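Local coordinates for protein Ral guanine nucleotide dissociation stimulator-like 2 (PDB 4JGW) that probably acts as a guanine nucleotide exchange factor, here as its REM and Ras-GEF portion, and associates as a whole with GTP-bound Rap1A and H-Ras in vitro, at residues L265-I270 with Q455-A460; I322-A327 with R464-V469. All blocks are in the same frame, centred on the assembly; numbering follows the deposited sequence.

Both contacts lie in the Ras-GEF (CDC25-homology) part of the chain and involve the lead-in and the C-terminal turns of its last helix, 459-469. Interaction 1 sets the segment that leads into this helix against strand 267-269; interaction 2 sets the helix's C-terminal turns against the bend between helices 320-323 and 326-330. Their centres are 13 Å apart, and L265 bridges them: its CD2 lies 3.8 Å from S466 CB and 4.0 Å from L325 CD1, and its CG 3.9 Å from I322 CD1. The centres lie far from the centre of the chain, about 30 and 35 Å from it, and the contacts pack the last helix onto the Ras-GEF part.

Interaction 1: L265-I270 with Q455-A460; sequences LGATSI and QPLTEA
S269 and Q455 are joined by two hydrogen bonds that use both the backbone NH and the carbonyl of the serine. S269 N donates to Q455 O at 3.3 Å, with an N-H...O angle of 155°. In return, Q455 NE2 reaches S269 O at 2.7 Å; this bond is short but bent, 137° at the hydrogen, and the amide nitrogen stands 30° off the plane of the S269 carbonyl. Extended beyond CG, the glutamine chain runs alongside S269 O from CB to NE2 and brings NE2 beside the methyl CG2 of T268. The S269 hydroxyl has its partners outside the two segments: OG bonds mainly to Q461 OE1, with G271 O as a weak second acceptor. S269 CB comes close to P456 O, at 3.3 Å.

The pairing sets the lead-in to helix 459-469 beside strand 267-269 of the two-stranded antiparallel hairpin with 277-279, in the Ras-GEF region. T268 uses its backbone to pair with T278 across that hairpin. Just ahead of the strand, G266, with positive phi, is the C-prime residue of a Schellman motif: G266 N bonds to S263 O and A267 N to S262 O, satisfying two donors at the end of helix 244-264.

L457 supplies the apolar half. Its CD1 sits 3.7 Å from A267 CB and 3.9 Å from L265 CD1, and CD2 lies over the strand backbone, 3.5 Å from S269 N. T458 then occupies the N-cap of helix 459-469: its OG1 caps a backbone N of the first turn, and Q461 OE1, besides serving S269 OG, receives T458 N in return, consistent with a capping box.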
loop_
_atom_site.group_PDB
_atom_site.type_symbol
_atom_site.label_atom_id
_atom_site.label_comp_id
_atom_site.label_asym_id
_atom_site.label_seq_id
_atom_site.Cartn_x
_atom_site.Cartn_y
_atom_site.Cartn_z
ATOM N N LEU A 265 10.682 -12.732 27.023
ATOM C CA LEU A 265 11.961 -12.684 27.729
ATOM C C LEU A 265 11.848 -11.979 29.083
ATOM O O LEU A 265 12.793 -11.996 29.874
ATOM C CB LEU A 265 13.039 -12.023 26.862
ATOM C CG LEU A 265 13.494 -12.783 25.612
ATOM C CD1 LEU A 265 14.390 -11.904 24.756
ATOM C CD2 LEU A 265 14.199 -14.091 25.963
ATOM N N GLY A 266 10.690 -11.370 29.339
ATOM C CA GLY A 266 10.424 -10.651 30.586
ATOM C C GLY A 266 11.377 -9.495 30.818
ATOM O O GLY A 266 11.689 -9.155 31.961
ATOM N N ALA A 267 11.832 -8.892 29.722
ATOM C CA ALA A 267 12.863 -7.864 29.764
ATOM C C ALA A 267 12.347 -6.491 29.341
ATOM O O ALA A 267 11.418 -6.383 28.539
ATOM C CB ALA A 267 14.050 -8.277 28.906
ATOM N N THR A 268 12.965 -5.450 29.888
ATOM C CA THR A 268 12.626 -4.072 29.553
ATOM C C THR A 268 13.884 -3.331 29.106
ATOM O O THR A 268 14.878 -3.276 29.836
ATOM C CB THR A 268 11.969 -3.351 30.749
ATOM O OG1 THR A 268 10.830 -4.100 31.190
ATOM C CG2 THR A 268 11.527 -1.946 30.363
ATOM N N SER A 269 13.834 -2.780 27.894
ATOM C CA SER A 269 14.950 -2.018 27.340
ATOM C C SER A 269 14.994 -0.630 27.968
ATOM O O SER A 269 14.140 0.214 27.688
ATOM C CB SER A 269 14.828 -1.921 25.814
ATOM O OG SER A 269 15.991 -1.354 25.235
ATOM N N ILE A 270 15.984 -0.409 28.830
ATOM C CA ILE A 270 16.131 0.863 29.545
ATOM C C ILE A 270 17.143 1.796 28.876
ATOM O O ILE A 270 17.084 3.016 29.049
ATOM C CB ILE A 270 16.499 0.659 31.044
ATOM C CG1 ILE A 270 17.774 -0.186 31.192
ATOM C CG2 ILE A 270 15.324 0.041 31.807
ATOM C CD1 ILE A 270 18.531 0.046 32.493
ATOM N N GLN A 455 8.742 -0.608 26.004
ATOM C CA GLN A 455 10.071 -0.275 25.502
ATOM C C GLN A 455 10.745 -1.547 24.984
ATOM O O GLN A 455 11.414 -2.255 25.743
ATOM C CB GLN A 455 10.910 0.410 26.587
ATOM C CG GLN A 455 10.399 1.802 26.974
ATOM C CD GLN A 455 11.075 2.384 28.211
ATOM O OE1 GLN A 455 10.624 3.393 28.754
ATOM N NE2 GLN A 455 12.156 1.751 28.662
ATOM N N PRO A 456 10.559 -1.841 23.683
ATOM C CA PRO A 456 11.003 -3.088 23.058
ATOM C C PRO A 456 12.522 -3.239 23.014
ATOM O O PRO A 456 13.244 -2.247 22.900
ATOM C CB PRO A 456 10.441 -2.985 21.637
ATOM C CG PRO A 456 10.312 -1.524 21.388
ATOM C CD PRO A 456 9.928 -0.933 22.706
ATOM N N LEU A 457 12.986 -4.481 23.105
ATOM C CA LEU A 457 14.412 -4.790 23.062
ATOM C C LEU A 457 14.943 -4.744 21.636
ATOM O O LEU A 457 14.226 -5.063 20.682
ATOM C CB LEU A 457 14.683 -6.177 23.654
ATOM C CG LEU A 457 14.026 -6.592 24.973
ATOM C CD1 LEU A 457 14.245 -8.076 25.209
ATOM C CD2 LEU A 457 14.542 -5.775 26.147
ATOM N N THR A 458 16.206 -4.348 21.502
ATOM C CA THR A 458 16.905 -4.401 20.222
ATOM C C THR A 458 17.276 -5.851 19.915
ATOM O O THR A 458 17.210 -6.713 20.797
ATOM C CB THR A 458 18.186 -3.540 20.234
ATOM O OG1 THR A 458 19.129 -4.097 21.158
ATOM C CG2 THR A 458 17.875 -2.096 20.630
ATOM N N GLU A 459 17.665 -6.113 18.668
ATOM C CA GLU A 459 18.063 -7.454 18.231
ATOM C C GLU A 459 19.243 -7.999 19.040
ATOM O O GLU A 459 19.321 -9.203 19.303
ATOM C CB GLU A 459 18.400 -7.466 16.736
ATOM C CG GLU A 459 17.231 -7.125 15.811
ATOM C CD GLU A 459 17.132 -5.640 15.468
ATOM O OE1 GLU A 459 17.587 -4.791 16.268
ATOM O OE2 GLU A 459 16.589 -5.323 14.388
ATOM N N ALA A 460 20.148 -7.105 19.433
ATOM C CA ALA A 460 21.324 -7.474 20.217
ATOM C C ALA A 460 20.970 -7.812 21.665
ATOM O O ALA A 460 21.482 -8.786 22.224
ATOM C CB ALA A 460 22.369 -6.362 20.164
#

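Interaction 2: I322-A327 with R464-V469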
loop_
_atom_site.group_PDB
_atom_site.type_symbol
_atom_site.label_atom_id
_atom_site.label_comp_id
_atom_site.label_asym_id
_atom_site.label_seq_id
_atom_site.Cartn_x
_atom_site.Cartn_y
_atom_site.Cartn_z
ATOM N N ILE A 322 13.785 -16.363 20.652
ATOM C CA ILE A 322 12.559 -16.952 21.204
ATOM C C ILE A 322 12.451 -18.441 20.867
ATOM O O ILE A 322 11.959 -19.233 21.674
ATOM C CB ILE A 322 11.284 -16.176 20.757
ATOM C CG1 ILE A 322 11.390 -14.683 21.116
ATOM C CG2 ILE A 322 10.013 -16.800 21.346
ATOM C CD1 ILE A 322 11.685 -14.381 22.587
ATOM N N HIS A 323 12.917 -18.808 19.674
ATOM C CA HIS A 323 12.990 -20.208 19.250
ATOM C C HIS A 323 13.906 -21.013 20.178
ATOM O O HIS A 323 13.612 -22.167 20.494
ATOM C CB HIS A 323 13.479 -20.298 17.798
ATOM C CG HIS A 323 13.415 -21.677 17.217
ATOM N ND1 HIS A 323 12.238 -22.244 16.773
ATOM C CD2 HIS A 323 14.383 -22.599 16.998
ATOM C CE1 HIS A 323 12.484 -23.457 16.312
ATOM N NE2 HIS A 323 13.777 -23.697 16.438
ATOM N N ARG A 324 14.999 -20.381 20.612
ATOM C CA ARG A 324 15.987 -20.962 21.536
ATOM C C ARG A 324 15.411 -21.534 22.830
ATOM O O ARG A 324 15.966 -22.478 23.397
ATOM C CB ARG A 324 17.010 -19.899 21.936
ATOM C CG ARG A 324 18.227 -19.794 21.045
ATOM C CD ARG A 324 19.353 -19.065 21.767
ATOM N NE ARG A 324 20.080 -19.954 22.674
ATOM C CZ ARG A 324 19.898 -20.021 23.992
ATOM N NH1 ARG A 324 19.006 -19.246 24.598
ATOM N NH2 ARG A 324 20.621 -20.869 24.710
ATOM N N LEU A 325 14.317 -20.940 23.301
ATOM C CA LEU A 325 13.797 -21.207 24.642
ATOM C C LEU A 325 13.066 -22.547 24.738
ATOM O O LEU A 325 11.846 -22.594 24.902
ATOM C CB LEU A 325 12.906 -20.046 25.104
ATOM C CG LEU A 325 13.489 -18.633 24.966
ATOM C CD1 LEU A 325 12.397 -17.583 25.100
ATOM C CD2 LEU A 325 14.621 -18.374 25.962
ATOM N N ARG A 326 13.839 -23.629 24.656
ATOM C CA ARG A 326 13.298 -24.991 24.597
ATOM C C ARG A 326 12.637 -25.469 25.884
ATOM O O ARG A 326 11.752 -26.327 25.844
ATOM C CB ARG A 326 14.377 -25.987 24.144
ATOM C CG ARG A 326 14.664 -25.942 22.645
ATOM C CD ARG A 326 13.458 -26.428 21.845
ATOM N NE ARG A 326 13.117 -25.508 20.765
ATOM C CZ ARG A 326 11.903 -25.382 20.235
ATOM N NH1 ARG A 326 10.892 -26.116 20.682
ATOM N NH2 ARG A 326 11.698 -24.512 19.259
ATOM N N ALA A 327 13.066 -24.919 27.019
ATOM C CA ALA A 327 12.443 -25.236 28.301
ATOM C C ALA A 327 11.052 -24.613 28.367
ATOM O O ALA A 327 10.086 -25.275 28.754
ATOM C CB ALA A 327 13.311 -24.758 29.458
ATOM N N ARG A 464 21.077 -11.542 23.934
ATOM C CA ARG A 464 21.800 -11.586 25.202
ATOM C C ARG A 464 20.935 -12.146 26.334
ATOM O O ARG A 464 21.376 -13.025 27.077
ATOM C CB ARG A 464 22.318 -10.192 25.568
ATOM C CG ARG A 464 23.261 -10.165 26.759
ATOM C CD ARG A 464 23.172 -8.839 27.489
ATOM N NE ARG A 464 23.903 -8.861 28.754
ATOM C CZ ARG A 464 23.617 -8.091 29.801
ATOM N NH1 ARG A 464 22.601 -7.237 29.751
ATOM N NH2 ARG A 464 24.341 -8.184 30.909
ATOM N N VAL A 465 19.710 -11.633 26.455
ATOM C CA VAL A 465 18.783 -12.041 27.516
ATOM C C VAL A 465 18.380 -13.513 27.389
ATOM O O VAL A 465 18.300 -14.223 28.394
ATOM C CB VAL A 465 17.528 -11.120 27.582
ATOM C CG1 VAL A 465 16.522 -11.624 28.614
ATOM C CG2 VAL A 465 17.932 -9.690 27.913
ATOM N N SER A 466 18.147 -13.969 26.158
ATOM C CA SER A 466 17.807 -15.372 25.903
ATOM C C SER A 466 18.947 -16.324 26.264
ATOM O O SER A 466 18.703 -17.452 26.697
ATOM C CB SER A 466 17.381 -15.585 24.449
ATOM O OG SER A 466 18.440 -15.306 23.556
ATOM N N CYS A 467 20.184 -15.865 26.079
ATOM C CA CYS A 467 21.368 -16.626 26.484
ATOM C C CYS A 467 21.531 -16.638 28.006
ATOM O O CYS A 467 22.171 -17.535 28.557
ATOM C CB CYS A 467 22.631 -16.078 25.808
ATOM S SG CYS A 467 22.802 -16.517 24.050
ATOM N N GLU A 468 20.938 -15.646 28.671
ATOM C CA GLU A 468 20.959 -15.544 30.132
ATOM C C GLU A 468 19.825 -16.315 30.813
ATOM O O GLU A 468 20.042 -16.944 31.852
ATOM C CB GLU A 468 20.927 -14.076 30.568
ATOM C CG GLU A 468 22.255 -13.351 30.402
ATOM C CD GLU A 468 22.153 -11.847 30.605
ATOM O OE1 GLU A 468 21.152 -11.367 31.187
ATOM O OE2 GLU A 468 23.090 -11.141 30.180
ATOM N N VAL A 469 18.623 -16.261 30.238
ATOM C CA VAL A 469 17.458 -16.923 30.844
ATOM C C VAL A 469 17.377 -18.418 30.521
ATOM O O VAL A 469 16.806 -19.192 31.290
ATOM C CB VAL A 469 16.111 -16.200 30.537
ATOM C CG1 VAL A 469 16.113 -14.788 31.119
ATOM C CG2 VAL A 469 15.803 -16.181 29.042
#
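R324 and L325 make the contact from the side of 322-327, meeting S466, C467 and V469 on the last turns of helix 459-469. R324 sets out with CB directed toward that helix and runs on through CG to CD, where the chain bends (chi3 81°) instead of continuing straight; within the two segments CB, CG, CD and NE have no partner on the helix. The turn at CD brings the guanidinium up to the helix backbone, with CZ 3.9 Å from S466 O. Of its two terminal nitrogens, NH1 does the touching: it lies 2.8 Å from S466 O, which sits at the edge of the guanidinium and near its plane. The N-H...O angle is only 117°, so despite the short distance this is a weak hydrogen bond. NH1 also has S466 CB at 4.0 Å and C467 N at 3.9 Å, the latter approached obliquely. The other terminal nitrogen, NH2, bonds to E470 O, so the arginine reaches two carbonyls at and just past the helix end, the S466 bond being the weak one; there the helix dipole would probably favour a positive charge.

In the Ras-GEF region this joins the final helix to the break between helices 320-323 and 326-330. L325 marks that break as the centre of an inverse gamma turn and the N-cap residue of helix 326-330; nearby, A327 N donates to E470 OE1.

Beside the arginine, the contact of L325 is apolar. The L325 and V469 side chains cross at an angle, CD2 4.0 Å from CG2, and L325 CD2 lies 4.2 Å from S466 CB. The hydroxyl of S466 turns back on its own helix: chi1 of 64° puts OG between the backbone N and the carbonyl carbon, where its one proton can serve H463 O or S462 O.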